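Local coordinates for uncharacterized ParM protein (Staphylococcus aureus, PDB 3JS6) that is an actin-like plasmid segregation protein that assembles into filaments, which probably drive apart copies of the pSK41 plasmid before cell division, at residues A[22-27]-A[322-327]; A[5-10]-A[18-23]. One frame throughout, in Å; residues are numbered along the deposited sequence.

Contact 1: A[22-27]-A[322-327]; sequences DEKFVI and SQFSNV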
loop_
_atom_site.group_PDB
_atom_site.type_symbol
_atom_site.label_atom_id
_atom_site.label_comp_id
_atom_site.label_asym_id
_atom_site.label_seq_id
_atom_site.Cartn_x
_atom_site.Cartn_y
_atom_site.Cartn_z
ATOM N N ASP A 22 -7.143 -13.563 -8.112
ATOM C CA ASP A 22 -8.197 -13.125 -7.196
ATOM C C ASP A 22 -7.783 -13.221 -5.735
ATOM O O ASP A 22 -8.607 -13.086 -4.841
ATOM C CB ASP A 22 -9.456 -13.956 -7.426
ATOM C CG ASP A 22 -9.983 -13.816 -8.846
ATOM O OD1 ASP A 22 -10.180 -12.666 -9.292
ATOM O OD2 ASP A 22 -10.196 -14.846 -9.515
ATOM N N GLU A 23 -6.497 -13.446 -5.506
ATOM C CA GLU A 23 -5.958 -13.594 -4.157
ATOM C C GLU A 23 -5.298 -12.303 -3.675
ATOM O O GLU A 23 -4.624 -11.615 -4.445
ATOM C CB GLU A 23 -4.924 -14.726 -4.170
ATOM C CG GLU A 23 -5.371 -16.090 -3.649
ATOM C CD GLU A 23 -6.820 -16.456 -3.941
ATOM O OE1 GLU A 23 -7.173 -16.746 -5.112
ATOM O OE2 GLU A 23 -7.610 -16.459 -2.972
ATOM N N LYS A 24 -5.481 -11.954 -2.407
ATOM C CA LYS A 24 -4.831 -10.744 -1.929
ATOM C C LYS A 24 -4.492 -10.839 -0.460
ATOM O O LYS A 24 -4.989 -11.717 0.212
ATOM C CB LYS A 24 -5.698 -9.505 -2.230
ATOM C CG LYS A 24 -7.102 -9.537 -1.673
ATOM C CD LYS A 24 -7.887 -8.320 -2.174
ATOM C CE LYS A 24 -9.231 -8.182 -1.480
ATOM N NZ LYS A 24 -9.912 -6.894 -1.825
ATOM N N PHE A 25 -3.593 -9.975 0.014
ATOM C CA PHE A 25 -3.225 -9.961 1.427
ATOM C C PHE A 25 -2.828 -8.573 1.879
ATOM O O PHE A 25 -2.443 -7.740 1.063
ATOM C CB PHE A 25 -2.073 -10.960 1.719
ATOM C CG PHE A 25 -0.710 -10.507 1.235
ATOM C CD1 PHE A 25 0.007 -9.517 1.918
ATOM C CD2 PHE A 25 -0.145 -11.073 0.081
ATOM C CE1 PHE A 25 1.257 -9.092 1.476
ATOM C CE2 PHE A 25 1.096 -10.662 -0.379
ATOM C CZ PHE A 25 1.809 -9.663 0.320
ATOM N N VAL A 26 -2.960 -8.315 3.182
ATOM C CA VAL A 26 -2.543 -7.051 3.776
ATOM C C VAL A 26 -2.006 -7.483 5.155
ATOM O O VAL A 26 -2.706 -8.078 5.944
ATOM C CB VAL A 26 -3.700 -6.007 3.859
ATOM C CG1 VAL A 26 -4.941 -6.603 4.537
ATOM C CG2 VAL A 26 -3.177 -4.735 4.582
ATOM N N ILE A 27 -0.718 -7.242 5.365
ATOM C CA ILE A 27 0.013 -7.682 6.553
ATOM C C ILE A 27 0.930 -6.566 6.998
ATOM O O ILE A 27 1.488 -5.845 6.152
ATOM C CB ILE A 27 0.881 -8.928 6.162
ATOM C CG1 ILE A 27 -0.051 -10.056 5.690
ATOM C CG2 ILE A 27 1.787 -9.379 7.327
ATOM C CD1 ILE A 27 0.646 -11.193 4.937
ATOM N N SER A 322 -10.261 0.839 0.172
ATOM C CA SER A 322 -9.216 1.809 -0.137
ATOM C C SER A 322 -7.806 1.257 0.119
ATOM O O SER A 322 -6.847 1.691 -0.514
ATOM C CB SER A 322 -9.412 3.089 0.689
ATOM O OG SER A 322 -10.608 3.765 0.347
ATOM N N GLN A 323 -7.672 0.308 1.034
ATOM C CA GLN A 323 -6.353 -0.249 1.318
ATOM C C GLN A 323 -5.760 -0.925 0.078
ATOM O O GLN A 323 -4.545 -0.917 -0.114
ATOM C CB GLN A 323 -6.430 -1.254 2.479
ATOM C CG GLN A 323 -7.448 -2.366 2.248
ATOM C CD GLN A 323 -7.794 -3.159 3.504
ATOM O OE1 GLN A 323 -8.743 -3.955 3.502
ATOM N NE2 GLN A 323 -7.027 -2.952 4.576
ATOM N N PHE A 324 -6.610 -1.499 -0.764
ATOM C CA PHE A 324 -6.125 -2.162 -1.975
ATOM C C PHE A 324 -6.131 -1.322 -3.279
ATOM O O PHE A 324 -5.786 -1.828 -4.364
ATOM C CB PHE A 324 -6.905 -3.460 -2.161
ATOM C CG PHE A 324 -6.608 -4.497 -1.094
ATOM C CD1 PHE A 324 -7.512 -4.742 -0.059
ATOM C CD2 PHE A 324 -5.405 -5.189 -1.112
ATOM C CE1 PHE A 324 -7.213 -5.676 0.957
ATOM C CE2 PHE A 324 -5.090 -6.126 -0.102
ATOM C CZ PHE A 324 -6.000 -6.366 0.933
ATOM N N SER A 325 -6.510 -0.052 -3.176
ATOM C CA SER A 325 -6.559 0.829 -4.350
ATOM C C SER A 325 -5.259 0.885 -5.137
ATOM O O SER A 325 -5.280 0.762 -6.362
ATOM C CB SER A 325 -6.943 2.265 -3.957
ATOM O OG SER A 325 -8.347 2.439 -3.961
ATOM N N ASN A 326 -4.138 1.101 -4.448
ATOM C CA ASN A 326 -2.842 1.165 -5.132
ATOM C C ASN A 326 -2.576 -0.139 -5.887
ATOM O O ASN A 326 -2.256 -0.125 -7.078
ATOM C CB ASN A 326 -1.699 1.395 -4.129
ATOM C CG ASN A 326 -1.534 2.876 -3.733
ATOM O OD1 ASN A 326 -0.933 3.194 -2.705
ATOM N ND2 ASN A 326 -2.051 3.766 -4.551
ATOM N N VAL A 327 -2.716 -1.270 -5.192
ATOM C CA VAL A 327 -2.469 -2.557 -5.822
ATOM C C VAL A 327 -3.376 -2.822 -7.028
ATOM O O VAL A 327 -2.917 -3.369 -8.026
ATOM C CB VAL A 327 -2.593 -3.682 -4.774
ATOM C CG1 VAL A 327 -2.804 -5.008 -5.444
ATOM C CG2 VAL A 327 -1.317 -3.729 -3.947
#
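The aliphatic stem of Lys24 lies over one face of the Phe324 ring, its CD 3.9 Å from the ring centroid and almost exactly on the normal, a CH-pi contact. Lys24 CG sits between its own backbone N and carbonyl carbon (chi1 57°), and from there the chain runs out extended, obliquely across the ring, until NZ stands 4.3 Å from the centroid. At 34° off the normal this is an off-centre cation-pi contact, and the ammonium group also has a weak, long ion pair with Asp321. Lysine suits such a place, since its methylenes cover the aromatic face while its charge reaches the rim. The ring belongs to segment 322-327, which lies on helix 325-342, packed against the sheet of the actin-like N-terminal domain; buried Phe324 packs on strand 23-33. Phe25 points its CB away from 322-327, and its ring packs on Leu102 and Leu103 of helix 90-104, yet Phe25 O meets the Phe324 edge at CE2, 3.3 Å away. Beta-branched Val26, a residue at home in a strand, crosses Phe324 at about a right angle and brings CB within 3.7 Å of CZ at the ring's far end.

Contact 2: A[5-10]-A[18-23]; sequences YVMALD and GKINDE
Ala8 and Lys19 face each other as the hydrogen-bonded pair of an antiparallel beta hairpin, formed by strands 4-11 and 15-20. Ala8 N gives a nearly straight bond to Lys19 O (3.0 Å, 171° at the hydrogen), and Lys19 N returns one to Ala8 O at 2.9 Å. Ala8 O also receives a CA-H...O contact from Gly18. That glycine faces Leu9 across the next, non-hydrogen-bonded pair; having no side chain, it lets Leu9 CD2 settle 3.9 Å from its CA.

Beyond Ile20 the chain leaves the strand in a type II' turn, Ile20 to Glu23, with Asn21, a residue that tolerates positive phi, at its second position (phi 53°). Water carries the pairing on here: one molecule donates to Val6 O and accepts from Asn21 N, and another links Val6 N to Asn21 OD1.

Apolar contacts gather on the sheet face of Met7, a selenomethionine, and Ile20. Ile20 CG1 is anti to its backbone N (chi1 -179°), carrying CD1 to Tyr5 CB at 4.0 Å and to Met7 CG at 4.1 Å, the Met7 and Ile20 chains lying side by side. Leu103 of helix 90-104 covers this face. Near the turn the Asn21 amide lies against the Tyr5 ring with its plane steeply turned to the ring's, Asn21 ND2 3.6 Å from Tyr5 CD2; Tyr5 OH bonds to Glu109.

On the other face, Lys19 NZ donates to Asn21 O and forms a salt bridge with Glu331. The lysine thus ties the turn to the helix bearing Glu331, and both the amide and the carbonyl of Val6 are satisfied through water where the strands part.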
loop_
_atom_site.group_PDB
_atom_site.type_symbol
_atom_site.label_atom_id
_atom_site.label_comp_id
_atom_site.label_asym_id
_atom_site.label_seq_id
_atom_site.Cartn_x
_atom_site.Cartn_y
_atom_site.Cartn_z
ATOM N N TYR A 5 1.922 -14.656 -14.826
ATOM C CA TYR A 5 0.983 -14.074 -13.864
ATOM C C TYR A 5 1.378 -12.654 -13.497
ATOM O O TYR A 5 2.530 -12.276 -13.653
ATOM C CB TYR A 5 0.966 -14.903 -12.591
ATOM C CG TYR A 5 0.457 -16.292 -12.787
ATOM C CD1 TYR A 5 1.337 -17.378 -12.854
ATOM C CD2 TYR A 5 -0.905 -16.535 -12.921
ATOM C CE1 TYR A 5 0.861 -18.668 -13.046
ATOM C CE2 TYR A 5 -1.385 -17.817 -13.117
ATOM C CZ TYR A 5 -0.501 -18.878 -13.177
ATOM O OH TYR A 5 -0.984 -20.156 -13.393
ATOM N N VAL A 6 0.432 -11.869 -12.986
ATOM C CA VAL A 6 0.750 -10.507 -12.618
ATOM C C VAL A 6 0.719 -10.346 -11.099
ATOM O O VAL A 6 -0.287 -10.640 -10.467
ATOM C CB VAL A 6 -0.246 -9.513 -13.271
ATOM C CG1 VAL A 6 -0.067 -8.111 -12.688
ATOM C CG2 VAL A 6 0.001 -9.462 -14.794
HETATM N N MSE A 7 1.838 -9.925 -10.522
HETATM C CA MSE A 7 1.920 -9.685 -9.079
HETATM C C MSE A 7 1.880 -8.181 -8.873
HETATM O O MSE A 7 2.686 -7.462 -9.472
HETATM C CB MSE A 7 3.229 -10.172 -8.477
HETATM C CG MSE A 7 3.407 -11.685 -8.331
HETATM SE SE MSE A 7 5.137 -12.038 -7.414
HETATM C CE MSE A 7 4.960 -13.916 -7.111
ATOM N N ALA A 8 0.958 -7.711 -8.025
ATOM C CA ALA A 8 0.852 -6.298 -7.722
ATOM C C ALA A 8 1.199 -6.203 -6.239
ATOM O O ALA A 8 0.640 -6.927 -5.420
ATOM C CB ALA A 8 -0.539 -5.796 -7.967
ATOM N N LEU A 9 2.135 -5.318 -5.918
ATOM C CA LEU A 9 2.622 -5.158 -4.544
ATOM C C LEU A 9 2.676 -3.706 -4.151
ATOM O O LEU A 9 2.991 -2.852 -4.971
ATOM C CB LEU A 9 4.023 -5.745 -4.419
ATOM C CG LEU A 9 4.101 -7.272 -4.368
ATOM C CD1 LEU A 9 5.561 -7.750 -4.575
ATOM C CD2 LEU A 9 3.557 -7.743 -2.994
ATOM N N ASP A 10 2.387 -3.435 -2.884
ATOM C CA ASP A 10 2.393 -2.059 -2.380
ATOM C C ASP A 10 3.081 -2.100 -1.026
ATOM O O ASP A 10 2.474 -2.545 -0.043
ATOM C CB ASP A 10 0.946 -1.606 -2.213
ATOM C CG ASP A 10 0.822 -0.164 -1.693
ATOM O OD1 ASP A 10 1.851 0.514 -1.474
ATOM O OD2 ASP A 10 -0.329 0.291 -1.524
ATOM N N GLY A 18 -0.692 -7.055 -1.176
ATOM C CA GLY A 18 -0.328 -7.854 -2.325
ATOM C C GLY A 18 -1.538 -8.451 -3.024
ATOM O O GLY A 18 -2.558 -8.740 -2.404
ATOM N N LYS A 19 -1.441 -8.642 -4.336
ATOM C CA LYS A 19 -2.566 -9.249 -5.043
ATOM C C LYS A 19 -2.062 -10.033 -6.247
ATOM O O LYS A 19 -1.160 -9.585 -6.951
ATOM C CB LYS A 19 -3.559 -8.162 -5.487
ATOM C CG LYS A 19 -4.828 -8.668 -6.172
ATOM C CD LYS A 19 -5.797 -7.526 -6.470
ATOM C CE LYS A 19 -7.129 -8.063 -7.016
ATOM N NZ LYS A 19 -7.006 -8.541 -8.423
ATOM N N ILE A 20 -2.615 -11.223 -6.446
ATOM C CA ILE A 20 -2.281 -12.035 -7.606
ATOM C C ILE A 20 -3.584 -12.733 -7.960
ATOM O O ILE A 20 -4.213 -13.347 -7.108
ATOM C CB ILE A 20 -1.112 -13.054 -7.333
ATOM C CG1 ILE A 20 -0.825 -13.845 -8.625
ATOM C CG2 ILE A 20 -1.437 -13.972 -6.169
ATOM C CD1 ILE A 20 0.498 -14.595 -8.628
ATOM N N ASN A 21 -3.999 -12.609 -9.223
ATOM C CA ASN A 21 -5.258 -13.181 -9.658
ATOM C C ASN A 21 -6.347 -12.673 -8.694
ATOM O O ASN A 21 -6.450 -11.463 -8.472
ATOM C CB ASN A 21 -5.159 -14.712 -9.687
ATOM C CG ASN A 21 -4.066 -15.204 -10.658
ATOM O OD1 ASN A 21 -3.861 -14.629 -11.727
ATOM N ND2 ASN A 21 -3.380 -16.274 -10.288
ATOM N N ASP A 22 -7.143 -13.563 -8.112
ATOM C CA ASP A 22 -8.197 -13.125 -7.196
ATOM C C ASP A 22 -7.783 -13.221 -5.735
ATOM O O ASP A 22 -8.607 -13.086 -4.841
ATOM C CB ASP A 22 -9.456 -13.956 -7.426
ATOM C CG ASP A 22 -9.983 -13.816 -8.846
ATOM O OD1 ASP A 22 -10.180 -12.666 -9.292
ATOM O OD2 ASP A 22 -10.196 -14.846 -9.515
ATOM N N GLU A 23 -6.497 -13.446 -5.506
ATOM C CA GLU A 23 -5.958 -13.594 -4.157
ATOM C C GLU A 23 -5.298 -12.303 -3.675
ATOM O O GLU A 23 -4.624 -11.615 -4.445
ATOM C CB GLU A 23 -4.924 -14.726 -4.170
ATOM C CG GLU A 23 -5.371 -16.090 -3.649
ATOM C CD GLU A 23 -6.820 -16.456 -3.941
ATOM O OE1 GLU A 23 -7.173 -16.746 -5.112
ATOM O OE2 GLU A 23 -7.610 -16.459 -2.972
HETATM O O HOH W 1 -2.883 -10.617 -10.983
HETATM O O HOH W 2 -2.177 -12.833 -13.097
#

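Contacts 1 and 2 have centres about 8 Å apart and meet on one sheet: strand 15-20 pairs with strand 4-11 in contact 2 and with strand 23-33, which carries 22-27, on its other edge. The turn residues Asp22 and Glu23 belong to both. Gly18 O probably accepts a hydrogen bond from Phe25 N at 2.9 Å, continuing the sheet from one contact into the other. Helix 325-342 joins them as well, for Val327 touches both Lys19 and Ala8. Phe324 and Val327 therefore bring segment 322-327 against three successive strands. No nucleotide is bound in this apo structure, so neither contact can be placed against a ligand here.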